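Local coordinates for protein CurJ (Moorea producens 3L, PDB 5TZ6) that probably catalyses dehydration, including a vinylogous one, of the growing acyl chain as the dehydratase domain of a curacin polyketide synthase module, at residues A[57-62]-A[211-216]; A[82-85]-A[89-92]; A[186-191]-A[225-230]; A[194-199]-A[280-285]. The protein carries 1 engineered substitution. One frame throughout, in Å; residues are numbered along the deposited sequence.

Contact 1 of 4, residues A[57-62]-A[211-216]; sequences LLLAAA and YQLHPT
L59, on helix 51-65, and Q212, in the chain leading into helix 215-223, form the closest backbone approach of this contact, with L59 CA 6.5 Å from Q212 CA. Each helix is the central helix of one half of a double hotdog fold, so the contact is a worked example of how two hotdog units are joined through their interior. L59 does most of the apolar work. Its CG stands anti to its carbonyl carbon (chi1 -65°), which sends the side chain past Q212 toward L213. L59 CD1 ends about equally far from CB, CG and CD1 of L213, the gap to L213 CB being 4.1 Å, and the two leucines pass at a slant. Closer to the backbone, L59 CB lies 4.1 Å from Q212 CB. The side chain of Q212 is bent at chi2 (60°), which folds its amide back over the helix and puts Q212 OE1 3.5 Å from A60 CA. No hydrogen bond crosses to the helix; OE1 is instead hydrogen-bonded to H9 NE2. F250 of strand 239-250 packs on both L59 and Q212. Just downstream, H214 N-caps helix 215-223, the helix that carries the pocket residue D219: T216 N donates to H214 ND1 over 3.2 Å, with an N-H...N angle of 162° and the nitrogen close to the imidazole plane.

Contact 2 of 4, residues A[82-85]-A[89-92]; sequences LAIP and VRTV
L82 lays its two methyls against different partners on segment 89-92: CD2 meets V92 CG2 at 3.8 Å, while CD1 comes within 4.1 Å of R90 NE. With CG anti to the backbone N (chi1 169°), the leucine reaches across to both at once. It runs past R90 in the opposite direction, and its CD1 approaches the guanidinium obliquely. R90 bends at chi2 (-85°) and chi3, and its methylene CG lies 4.5 Å from I84 CG1. The backbones keep apart: strands 82-84 and 90-92 run at 145° with axes 9.2 Å from each other, and no hydrogen bond joins them. Each is bonded into a different sheet, 82-84 beside strand 46-49 and 90-99 between strands 24-30 and 102-110 of the hotdog sheet, so the short turn connecting them carries the chain from one sheet to the other. F30 of strand 24-30 helps fill the interface, touching both I84 and V92. The chemistry is thus divided along one arginine: its methylene CG faces I84, L82 CD1 lies by NE at the root of the guanidinium, and the charged end finds a polar partner on strand 102-110, where NH2 is hydrogen-bonded to S109 OG.

Contact 3 of 4, residues A[186-191]-A[225-230]; sequences EQVWLG and IIALVL
L190 and V188, on strand 185-190, meet A227 and L228 in the loop that follows helix 215-223, and the meeting is almost wholly apolar. L190 CD2 carries most of it. This methyl lies 3.9 Å from L228 CD2, where the two leucines approach at a slant, and 4.3 Å from A227 CB. Two residues back on the strand, V188 CG1 touches the same alanine methyl at 4.2 Å, so A227 CB is met by both. V195 of the adjoining strand 194-200 completes this apolar cluster, reaching V188, L190, A227 and L228.

A second kind of contact sets hydrocarbon against a backbone oxygen. With its CG anti to the carbonyl carbon (chi1 -83°), L190 brings CD2 to 3.3 Å from A227 O, a close van der Waals approach. Cutting L190 back to an alanine removes CG and both methyls, which is likely to leave a gap beside A227 O and to cost L228 CD2 one of its apolar neighbours.

No hydrogen bond crosses the contact. Within the loop, L228 N donates to I225 O (2.9 Å) and V229 N to I226 O (3.1 Å), two successive turns that present A227 and L228 to the strand. The strand is bonded on its other side, where E186 and Q187 both pair with Q198 of strand 194-200 in a classic beta bulge. Taken together, this is the loop leaving the central helix of the second hotdog unit, packed over a strand near the edge of that unit's sheet.

Contact 4 of 4, residues A[194-199]-A[280-285]; sequences EVLCQM and QLFDQH
L196 and M199, on strand 194-200, reach L281 and F282 on strand 274-282 within the second hotdog unit of the double hotdog fold. Strand 258-267 runs between the two, so the contact illustrates how next-but-one strands of a sheet can still meet through the ends of their side chains. Even the nearest backbone pair, L196 CA and Q280 CA, is 9.6 Å apart, and no hydrogen bond crosses the contact.

The apolar touches come as two separate pairs. In one, L196 CD1 approaches F282 CZ obliquely at 4.4 Å. The leucine holds CG anti to its backbone N (chi1 169°), and the phenylalanine has CG between its backbone N and carbonyl carbon (chi1 55°), a setting that swings the far end of the ring toward the leucine. I149 also packs on F282. In the other pair, the thioether M199 SD stands 4.4 Å from L281 CD1. Helix 215-223 covers this second pair, with S220 on M199 and both L217 and C221 on L281, so M199 and L281 lie against the central helix of the unit.

The polar side chains find partners outside the contact. Q198 OE1 is bonded to Q187 of the neighbouring strand, and Q284 OE1 to W260 on the intervening strand. Next along the chain from F282, D283 OD1 is hydrogen-bonded to S254 OG and also receives a weak bond from its own neighbour, Q284 N lying 3.2 Å from D283 OD1 with an N-H...O angle of only 134°.

From the N terminus, helix 51-65 opens contact 1, and before it closes the chain completes contact 2, a short local turn lying wholly within that span. Strands 185-190 and 194-200 then open contacts 3 and 4. Segment 211-216 returns to close contact 1 across 148 residues; contact 3 closes just after helix 215-223, and contact 4 only at 280-285. Contacts 1, 3 and 4 therefore cross one another. L57 CD2 touches V92 CG1, linking contacts 1 and 2, while the pairing of strands 185-190 and 194-200 links contacts 3 and 4. Contact 1 joins the two hotdog halves, contact 2 belongs to the first, and contacts 3 and 4 to the second.

Contact 1 of 4, residues A[57-62]-A[211-216]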
loop_
_atom_site.group_PDB
_atom_site.type_symbol
_atom_site.label_atom_id
_atom_site.label_comp_id
_atom_site.label_asym_id
_atom_site.label_seq_id
_atom_site.Cartn_x
_atom_site.Cartn_y
_atom_site.Cartn_z
ATOM N N LEU A 57 1.439 15.697 8.057
ATOM C CA LEU A 57 1.231 14.387 7.444
ATOM C C LEU A 57 -0.058 13.741 7.939
ATOM O O LEU A 57 -0.804 13.131 7.155
ATOM C CB LEU A 57 2.434 13.490 7.732
ATOM C CG LEU A 57 2.469 12.077 7.151
ATOM C CD1 LEU A 57 2.382 12.113 5.638
ATOM C CD2 LEU A 57 3.748 11.376 7.589
ATOM N N LEU A 58 -0.344 13.869 9.237
ATOM C CA LEU A 58 -1.584 13.296 9.747
ATOM C C LEU A 58 -2.792 14.062 9.229
ATOM O O LEU A 58 -3.828 13.461 8.938
ATOM C CB LEU A 58 -1.567 13.255 11.270
ATOM C CG LEU A 58 -0.636 12.145 11.762
ATOM C CD1 LEU A 58 -0.047 12.467 13.127
ATOM C CD2 LEU A 58 -1.378 10.816 11.782
ATOM N N LEU A 59 -2.688 15.387 9.097
ATOM C CA LEU A 59 -3.784 16.104 8.455
ATOM C C LEU A 59 -4.031 15.570 7.050
ATOM O O LEU A 59 -5.187 15.434 6.625
ATOM C CB LEU A 59 -3.511 17.608 8.424
ATOM C CG LEU A 59 -3.455 18.313 9.782
ATOM C CD1 LEU A 59 -3.341 19.824 9.607
ATOM C CD2 LEU A 59 -4.656 17.959 10.633
ATOM N N ALA A 60 -2.964 15.255 6.310
ATOM C CA ALA A 60 -3.159 14.646 4.995
ATOM C C ALA A 60 -3.928 13.328 5.100
ATOM O O ALA A 60 -4.958 13.137 4.432
ATOM C CB ALA A 60 -1.813 14.433 4.307
ATOM N N ALA A 61 -3.443 12.404 5.937
ATOM C CA ALA A 61 -4.134 11.124 6.093
ATOM C C ALA A 61 -5.607 11.334 6.432
ATOM O O ALA A 61 -6.503 10.750 5.805
ATOM C CB ALA A 61 -3.441 10.287 7.173
ATOM N N ALA A 62 -5.867 12.177 7.433
ATOM C CA ALA A 62 -7.227 12.568 7.770
ATOM C C ALA A 62 -8.001 12.961 6.522
ATOM O O ALA A 62 -9.122 12.490 6.296
ATOM C CB ALA A 62 -7.196 13.718 8.777
ATOM N N TYR A 211 -1.793 21.095 0.145
ATOM C CA TYR A 211 -1.629 20.806 1.561
ATOM C C TYR A 211 -2.799 21.357 2.364
ATOM O O TYR A 211 -3.331 22.427 2.059
ATOM C CB TYR A 211 -0.335 21.424 2.091
ATOM C CG TYR A 211 0.956 20.793 1.613
ATOM C CD1 TYR A 211 1.555 21.204 0.431
ATOM C CD2 TYR A 211 1.600 19.818 2.368
ATOM C CE1 TYR A 211 2.750 20.645 0.000
ATOM C CE2 TYR A 211 2.794 19.251 1.942
ATOM C CZ TYR A 211 3.364 19.670 0.758
ATOM O OH TYR A 211 4.550 19.116 0.328
ATOM N N GLN A 212 -3.194 20.623 3.405
ATOM C CA GLN A 212 -4.047 21.216 4.430
ATOM C C GLN A 212 -3.299 22.326 5.164
ATOM O O GLN A 212 -3.723 23.487 5.166
ATOM C CB GLN A 212 -4.535 20.146 5.413
ATOM C CG GLN A 212 -5.641 19.239 4.885
ATOM C CD GLN A 212 -5.233 18.460 3.653
ATOM O OE1 GLN A 212 -4.236 17.742 3.664
ATOM N NE2 GLN A 212 -6.009 18.593 2.582
ATOM N N LEU A 213 -2.187 21.973 5.807
ATOM C CA LEU A 213 -1.263 22.930 6.406
ATOM C C LEU A 213 0.148 22.485 6.075
ATOM O O LEU A 213 0.565 21.395 6.478
ATOM C CB LEU A 213 -1.439 23.034 7.923
ATOM C CG LEU A 213 -2.664 23.751 8.475
ATOM C CD1 LEU A 213 -2.546 23.866 9.982
ATOM C CD2 LEU A 213 -2.811 25.125 7.837
ATOM N N HIS A 214 0.872 23.319 5.340
ATOM C CA HIS A 214 2.224 22.975 4.942
ATOM C C HIS A 214 3.075 22.687 6.176
ATOM O O HIS A 214 2.942 23.372 7.199
ATOM C CB HIS A 214 2.843 24.111 4.128
ATOM C CG HIS A 214 4.012 23.689 3.292
ATOM N ND1 HIS A 214 5.283 23.553 3.806
ATOM C CD2 HIS A 214 4.103 23.379 1.975
ATOM C CE1 HIS A 214 6.107 23.172 2.843
ATOM N NE2 HIS A 214 5.415 23.062 1.722
ATOM N N PRO A 215 3.918 21.658 6.142
ATOM C CA PRO A 215 4.778 21.395 7.308
ATOM C C PRO A 215 5.476 22.646 7.816
ATOM O O PRO A 215 5.525 22.867 9.036
ATOM C CB PRO A 215 5.769 20.349 6.786
ATOM C CG PRO A 215 5.083 19.693 5.625
ATOM C CD PRO A 215 4.130 20.701 5.042
ATOM N N THR A 216 5.990 23.491 6.913
ATOM C CA THR A 216 6.742 24.669 7.338
ATOM C C THR A 216 5.852 25.692 8.031
ATOM O O THR A 216 6.331 26.449 8.883
ATOM C CB THR A 216 7.454 25.316 6.145
ATOM O OG1 THR A 216 6.498 25.710 5.148
ATOM C CG2 THR A 216 8.460 24.352 5.531
#

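Contact 2 of 4, residues A[82-85]-A[89-92]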
loop_
_atom_site.group_PDB
_atom_site.type_symbol
_atom_site.label_atom_id
_atom_site.label_comp_id
_atom_site.label_asym_id
_atom_site.label_seq_id
_atom_site.Cartn_x
_atom_site.Cartn_y
_atom_site.Cartn_z
ATOM N N LEU A 82 13.121 12.120 13.411
ATOM C CA LEU A 82 13.445 11.492 12.137
ATOM C C LEU A 82 14.555 12.283 11.453
ATOM O O LEU A 82 14.405 13.482 11.198
ATOM C CB LEU A 82 12.209 11.412 11.244
ATOM C CG LEU A 82 12.459 11.021 9.788
ATOM C CD1 LEU A 82 13.345 9.790 9.696
ATOM C CD2 LEU A 82 11.138 10.772 9.087
ATOM N N ALA A 83 15.668 11.619 11.166
ATOM C CA ALA A 83 16.778 12.225 10.449
ATOM C C ALA A 83 17.009 11.453 9.161
ATOM O O ALA A 83 16.880 10.226 9.129
ATOM C CB ALA A 83 18.057 12.248 11.293
ATOM N N ILE A 84 17.364 12.173 8.107
ATOM C CA ILE A 84 17.501 11.568 6.787
ATOM C C ILE A 84 18.950 11.695 6.336
ATOM O O ILE A 84 19.430 12.812 6.099
ATOM C CB ILE A 84 16.542 12.222 5.785
ATOM C CG1 ILE A 84 15.102 12.095 6.282
ATOM C CG2 ILE A 84 16.702 11.592 4.411
ATOM C CD1 ILE A 84 14.095 12.731 5.366
ATOM N N PRO A 85 19.679 10.588 6.207
ATOM C CA PRO A 85 21.071 10.672 5.754
ATOM C C PRO A 85 21.173 11.367 4.406
ATOM O O PRO A 85 20.204 11.464 3.647
ATOM C CB PRO A 85 21.511 9.204 5.665
ATOM C CG PRO A 85 20.241 8.411 5.642
ATOM C CD PRO A 85 19.250 9.200 6.439
ATOM N N VAL A 89 16.778 8.115 1.602
ATOM C CA VAL A 89 15.320 8.138 1.562
ATOM C C VAL A 89 14.798 7.154 2.601
ATOM O O VAL A 89 15.168 5.976 2.588
ATOM C CB VAL A 89 14.765 7.803 0.165
ATOM C CG1 VAL A 89 15.248 6.441 -0.293
ATOM C CG2 VAL A 89 13.248 7.862 0.174
ATOM N N ARG A 90 13.950 7.638 3.503
ATOM C CA ARG A 90 13.329 6.819 4.537
ATOM C C ARG A 90 11.864 6.590 4.194
ATOM O O ARG A 90 11.149 7.541 3.861
ATOM C CB ARG A 90 13.445 7.489 5.906
ATOM C CG ARG A 90 14.861 7.635 6.416
ATOM C CD ARG A 90 15.336 6.380 7.120
ATOM N NE ARG A 90 14.506 6.067 8.278
ATOM C CZ ARG A 90 14.910 5.330 9.309
ATOM N NH1 ARG A 90 16.143 4.839 9.326
ATOM N NH2 ARG A 90 14.090 5.090 10.325
ATOM N N THR A 91 11.425 5.331 4.257
ATOM C CA THR A 91 10.002 5.038 4.148
ATOM C C THR A 91 9.291 5.408 5.443
ATOM O O THR A 91 9.689 4.979 6.531
ATOM C CB THR A 91 9.764 3.562 3.825
ATOM O OG1 THR A 91 10.364 3.240 2.565
ATOM C CG2 THR A 91 8.269 3.274 3.744
ATOM N N VAL A 92 8.223 6.191 5.319
ATOM C CA VAL A 92 7.431 6.657 6.449
ATOM C C VAL A 92 6.007 6.161 6.282
ATOM O O VAL A 92 5.413 6.311 5.206
ATOM C CB VAL A 92 7.458 8.189 6.564
ATOM C CG1 VAL A 92 6.545 8.646 7.686
ATOM C CG2 VAL A 92 8.877 8.662 6.799
#

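Contact 3 of 4, residues A[186-191]-A[225-230]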
loop_
_atom_site.group_PDB
_atom_site.type_symbol
_atom_site.label_atom_id
_atom_site.label_comp_id
_atom_site.label_asym_id
_atom_site.label_seq_id
_atom_site.Cartn_x
_atom_site.Cartn_y
_atom_site.Cartn_z
ATOM N N GLU A 186 7.217 37.011 9.279
ATOM C CA GLU A 186 7.718 38.283 8.782
ATOM C C GLU A 186 7.721 39.370 9.844
ATOM O O GLU A 186 8.597 40.241 9.816
ATOM C CB GLU A 186 6.886 38.762 7.590
ATOM C CG GLU A 186 7.047 37.931 6.333
ATOM C CD GLU A 186 7.911 38.623 5.299
ATOM O OE1 GLU A 186 7.483 39.677 4.778
ATOM O OE2 GLU A 186 9.018 38.121 5.011
ATOM N N GLN A 187 6.774 39.355 10.783
ATOM C CA GLN A 187 6.736 40.431 11.768
ATOM C C GLN A 187 6.338 39.877 13.125
ATOM O O GLN A 187 5.647 38.860 13.213
ATOM C CB GLN A 187 5.769 41.539 11.339
ATOM C CG GLN A 187 6.331 42.449 10.272
ATOM C CD GLN A 187 5.439 43.639 10.010
ATOM O OE1 GLN A 187 5.790 44.778 10.321
ATOM N NE2 GLN A 187 4.265 43.377 9.449
ATOM N N VAL A 188 6.778 40.552 14.186
ATOM C CA VAL A 188 6.574 40.049 15.543
ATOM C C VAL A 188 6.257 41.205 16.479
ATOM O O VAL A 188 6.979 42.207 16.511
ATOM C CB VAL A 188 7.800 39.266 16.050
ATOM C CG1 VAL A 188 7.521 38.662 17.427
ATOM C CG2 VAL A 188 8.167 38.175 15.057
ATOM N N TRP A 189 5.190 41.047 17.261
ATOM C CA TRP A 189 4.791 42.011 18.278
ATOM C C TRP A 189 4.691 41.291 19.610
ATOM O O TRP A 189 3.970 40.294 19.727
ATOM C CB TRP A 189 3.452 42.661 17.934
ATOM C CG TRP A 189 3.526 43.551 16.758
ATOM C CD1 TRP A 189 3.795 44.886 16.753
ATOM C CD2 TRP A 189 3.315 43.175 15.396
ATOM N NE1 TRP A 189 3.772 45.366 15.467
ATOM C CE2 TRP A 189 3.477 44.335 14.614
ATOM C CE3 TRP A 189 3.005 41.968 14.761
ATOM C CZ2 TRP A 189 3.343 44.325 13.229
ATOM C CZ3 TRP A 189 2.871 41.959 13.386
ATOM C CH2 TRP A 189 3.039 43.131 12.634
ATOM N N LEU A 190 5.411 41.789 20.604
ATOM C CA LEU A 190 5.403 41.204 21.935
ATOM C C LEU A 190 4.447 41.967 22.839
ATOM O O LEU A 190 4.332 43.198 22.746
ATOM C CB LEU A 190 6.800 41.207 22.556
ATOM C CG LEU A 190 7.760 40.077 22.195
ATOM C CD1 LEU A 190 9.081 40.296 22.904
ATOM C CD2 LEU A 190 7.173 38.723 22.577
ATOM N N GLY A 191 3.765 41.219 23.705
ATOM C CA GLY A 191 2.966 41.734 24.792
ATOM C C GLY A 191 3.420 41.116 26.102
ATOM O O GLY A 191 4.562 40.668 26.248
ATOM N N ILE A 225 6.802 30.484 19.793
ATOM C CA ILE A 225 7.032 30.473 21.235
ATOM C C ILE A 225 8.433 30.954 21.557
ATOM O O ILE A 225 8.671 31.479 22.651
ATOM C CB ILE A 225 6.802 29.083 21.865
ATOM C CG1 ILE A 225 8.078 28.247 21.790
ATOM C CG2 ILE A 225 5.617 28.366 21.221
ATOM C CD1 ILE A 225 8.367 27.493 23.071
ATOM N N ILE A 226 9.367 30.813 20.617
ATOM C CA ILE A 226 10.727 31.264 20.866
ATOM C C ILE A 226 10.728 32.737 21.242
ATOM O O ILE A 226 11.604 33.197 21.984
ATOM C CB ILE A 226 11.606 31.007 19.627
ATOM C CG1 ILE A 226 11.846 29.508 19.433
ATOM C CG2 ILE A 226 12.920 31.789 19.722
ATOM C CD1 ILE A 226 12.467 28.824 20.637
ATOM N N ALA A 227 9.744 33.497 20.750
ATOM C CA ALA A 227 9.701 34.935 20.991
ATOM C C ALA A 227 9.368 35.290 22.432
ATOM O O ALA A 227 9.526 36.454 22.815
ATOM C CB ALA A 227 8.694 35.597 20.049
ATOM N N LEU A 228 8.937 34.328 23.241
ATOM C CA LEU A 228 8.679 34.572 24.652
ATOM C C LEU A 228 9.832 34.148 25.550
ATOM O O LEU A 228 9.711 34.254 26.773
ATOM C CB LEU A 228 7.401 33.847 25.084
ATOM C CG LEU A 228 6.187 34.050 24.183
ATOM C CD1 LEU A 228 5.065 33.119 24.599
ATOM C CD2 LEU A 228 5.719 35.499 24.228
ATOM N N VAL A 229 10.937 33.666 24.979
ATOM C CA VAL A 229 12.056 33.164 25.770
ATOM C C VAL A 229 13.380 33.715 25.249
ATOM O O VAL A 229 14.443 33.131 25.487
ATOM C CB VAL A 229 12.068 31.624 25.770
ATOM C CG1 VAL A 229 10.746 31.083 26.287
ATOM C CG2 VAL A 229 12.342 31.107 24.375
ATOM N N LEU A 230 13.329 34.846 24.539
ATOM C CA LEU A 230 14.549 35.411 23.968
ATOM C C LEU A 230 15.525 35.875 25.044
ATOM O O LEU A 230 16.734 35.948 24.794
ATOM C CB LEU A 230 14.206 36.573 23.033
ATOM C CG LEU A 230 13.464 36.225 21.744
ATOM C CD1 LEU A 230 13.114 37.482 20.969
ATOM C CD2 LEU A 230 14.319 35.300 20.896
#

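Contact 4 of 4, residues A[194-199]-A[280-285]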
loop_
_atom_site.group_PDB
_atom_site.type_symbol
_atom_site.label_atom_id
_atom_site.label_comp_id
_atom_site.label_asym_id
_atom_site.label_seq_id
_atom_site.Cartn_x
_atom_site.Cartn_y
_atom_site.Cartn_z
ATOM N N GLU A 194 2.513 37.147 25.849
ATOM C CA GLU A 194 1.802 36.828 24.620
ATOM C C GLU A 194 2.565 37.432 23.448
ATOM O O GLU A 194 3.302 38.408 23.608
ATOM C CB GLU A 194 0.346 37.327 24.664
ATOM C CG GLU A 194 0.198 38.839 24.784
ATOM C CD GLU A 194 -1.115 39.251 25.442
ATOM O OE1 GLU A 194 -1.155 40.333 26.070
ATOM O OE2 GLU A 194 -2.101 38.488 25.342
ATOM N N VAL A 195 2.390 36.840 22.271
ATOM C CA VAL A 195 3.087 37.282 21.069
ATOM C C VAL A 195 2.158 37.130 19.874
ATOM O O VAL A 195 1.393 36.163 19.784
ATOM C CB VAL A 195 4.395 36.494 20.841
ATOM C CG1 VAL A 195 4.090 35.045 20.508
ATOM C CG2 VAL A 195 5.219 37.137 19.728
ATOM N N LEU A 196 2.245 38.086 18.950
ATOM C CA LEU A 196 1.486 38.086 17.707
ATOM C C LEU A 196 2.459 38.160 16.541
ATOM O O LEU A 196 3.211 39.132 16.416
ATOM C CB LEU A 196 0.503 39.258 17.657
ATOM C CG LEU A 196 -0.165 39.521 16.303
ATOM C CD1 LEU A 196 -1.266 38.516 16.035
ATOM C CD2 LEU A 196 -0.707 40.946 16.227
ATOM N N CYS A 197 2.467 37.121 15.714
ATOM C CA CYS A 197 3.339 37.046 14.551
ATOM C C CYS A 197 2.523 37.219 13.277
ATOM O O CYS A 197 1.456 36.615 13.126
ATOM C CB CYS A 197 4.085 35.714 14.510
ATOM S SG CYS A 197 5.184 35.450 15.906
ATOM N N GLN A 198 3.019 38.060 12.379
ATOM C CA GLN A 198 2.546 38.099 11.008
ATOM C C GLN A 198 3.413 37.176 10.168
ATOM O O GLN A 198 4.649 37.222 10.262
ATOM C CB GLN A 198 2.593 39.508 10.428
ATOM C CG GLN A 198 2.072 39.546 9.006
ATOM C CD GLN A 198 2.165 40.915 8.388
ATOM O OE1 GLN A 198 3.253 41.473 8.256
ATOM N NE2 GLN A 198 1.024 41.468 8.005
ATOM N N MET A 199 2.759 36.371 9.328
ATOM C CA MET A 199 3.407 35.344 8.528
ATOM C C MET A 199 3.038 35.488 7.061
ATOM O O MET A 199 1.888 35.788 6.722
ATOM C CB MET A 199 3.018 33.946 8.995
ATOM C CG MET A 199 3.816 33.466 10.177
ATOM S SD MET A 199 2.847 32.424 11.263
ATOM C CE MET A 199 4.148 31.698 12.259
ATOM N N GLN A 280 -2.963 30.059 18.202
ATOM C CA GLN A 280 -4.112 30.290 17.331
ATOM C C GLN A 280 -3.597 30.853 16.013
ATOM O O GLN A 280 -3.027 31.946 15.979
ATOM C CB GLN A 280 -5.115 31.246 17.978
ATOM C CG GLN A 280 -5.904 30.623 19.121
ATOM C CD GLN A 280 -6.965 31.555 19.650
ATOM O OE1 GLN A 280 -6.746 32.760 19.765
ATOM N NE2 GLN A 280 -8.135 31.008 19.951
ATOM N N LEU A 281 -3.742 30.090 14.943
ATOM C CA LEU A 281 -3.441 30.562 13.603
ATOM C C LEU A 281 -4.752 30.966 12.944
ATOM O O LEU A 281 -5.693 30.168 12.913
ATOM C CB LEU A 281 -2.744 29.464 12.803
ATOM C CG LEU A 281 -2.307 29.751 11.370
ATOM C CD1 LEU A 281 -1.270 30.869 11.316
ATOM C CD2 LEU A 281 -1.777 28.467 10.749
ATOM N N PHE A 282 -4.832 32.198 12.437
ATOM C CA PHE A 282 -6.081 32.660 11.841
ATOM C C PHE A 282 -5.829 33.544 10.624
ATOM O O PHE A 282 -4.704 33.979 10.339
ATOM C CB PHE A 282 -6.983 33.376 12.861
ATOM C CG PHE A 282 -6.330 34.515 13.561
ATOM C CD1 PHE A 282 -5.525 34.295 14.666
ATOM C CD2 PHE A 282 -6.529 35.817 13.124
ATOM C CE1 PHE A 282 -4.914 35.347 15.315
ATOM C CE2 PHE A 282 -5.926 36.876 13.767
ATOM C CZ PHE A 282 -5.115 36.642 14.864
ATOM N N ASP A 283 -6.936 33.794 9.920
ATOM C CA ASP A 283 -7.034 34.464 8.632
ATOM C C ASP A 283 -6.840 35.970 8.738
ATOM O O ASP A 283 -6.958 36.575 9.808
ATOM C CB ASP A 283 -8.412 34.208 8.012
ATOM C CG ASP A 283 -8.332 33.779 6.570
ATOM O OD1 ASP A 283 -7.228 33.866 5.990
ATOM O OD2 ASP A 283 -9.373 33.363 6.015
ATOM N N GLN A 284 -6.592 36.578 7.574
ATOM C CA GLN A 284 -6.560 38.030 7.479
ATOM C C GLN A 284 -7.890 38.631 7.914
ATOM O O GLN A 284 -7.927 39.730 8.480
ATOM C CB GLN A 284 -6.257 38.439 6.037
ATOM C CG GLN A 284 -5.772 39.861 5.858
ATOM C CD GLN A 284 -4.322 40.013 6.294
ATOM O OE1 GLN A 284 -4.029 40.471 7.398
ATOM N NE2 GLN A 284 -3.405 39.602 5.422
ATOM N N HIS A 285 -8.991 37.931 7.633
ATOM C CA HIS A 285 -10.325 38.304 8.078
ATOM C C HIS A 285 -10.672 37.776 9.463
ATOM O O HIS A 285 -11.719 38.145 10.001
ATOM C CB HIS A 285 -11.372 37.832 7.068
ATOM C CG HIS A 285 -11.161 38.379 5.695
ATOM N ND1 HIS A 285 -10.171 37.917 4.856
ATOM C CD2 HIS A 285 -11.788 39.374 5.026
ATOM C CE1 HIS A 285 -10.208 38.593 3.722
ATOM N NE2 HIS A 285 -11.181 39.482 3.799
#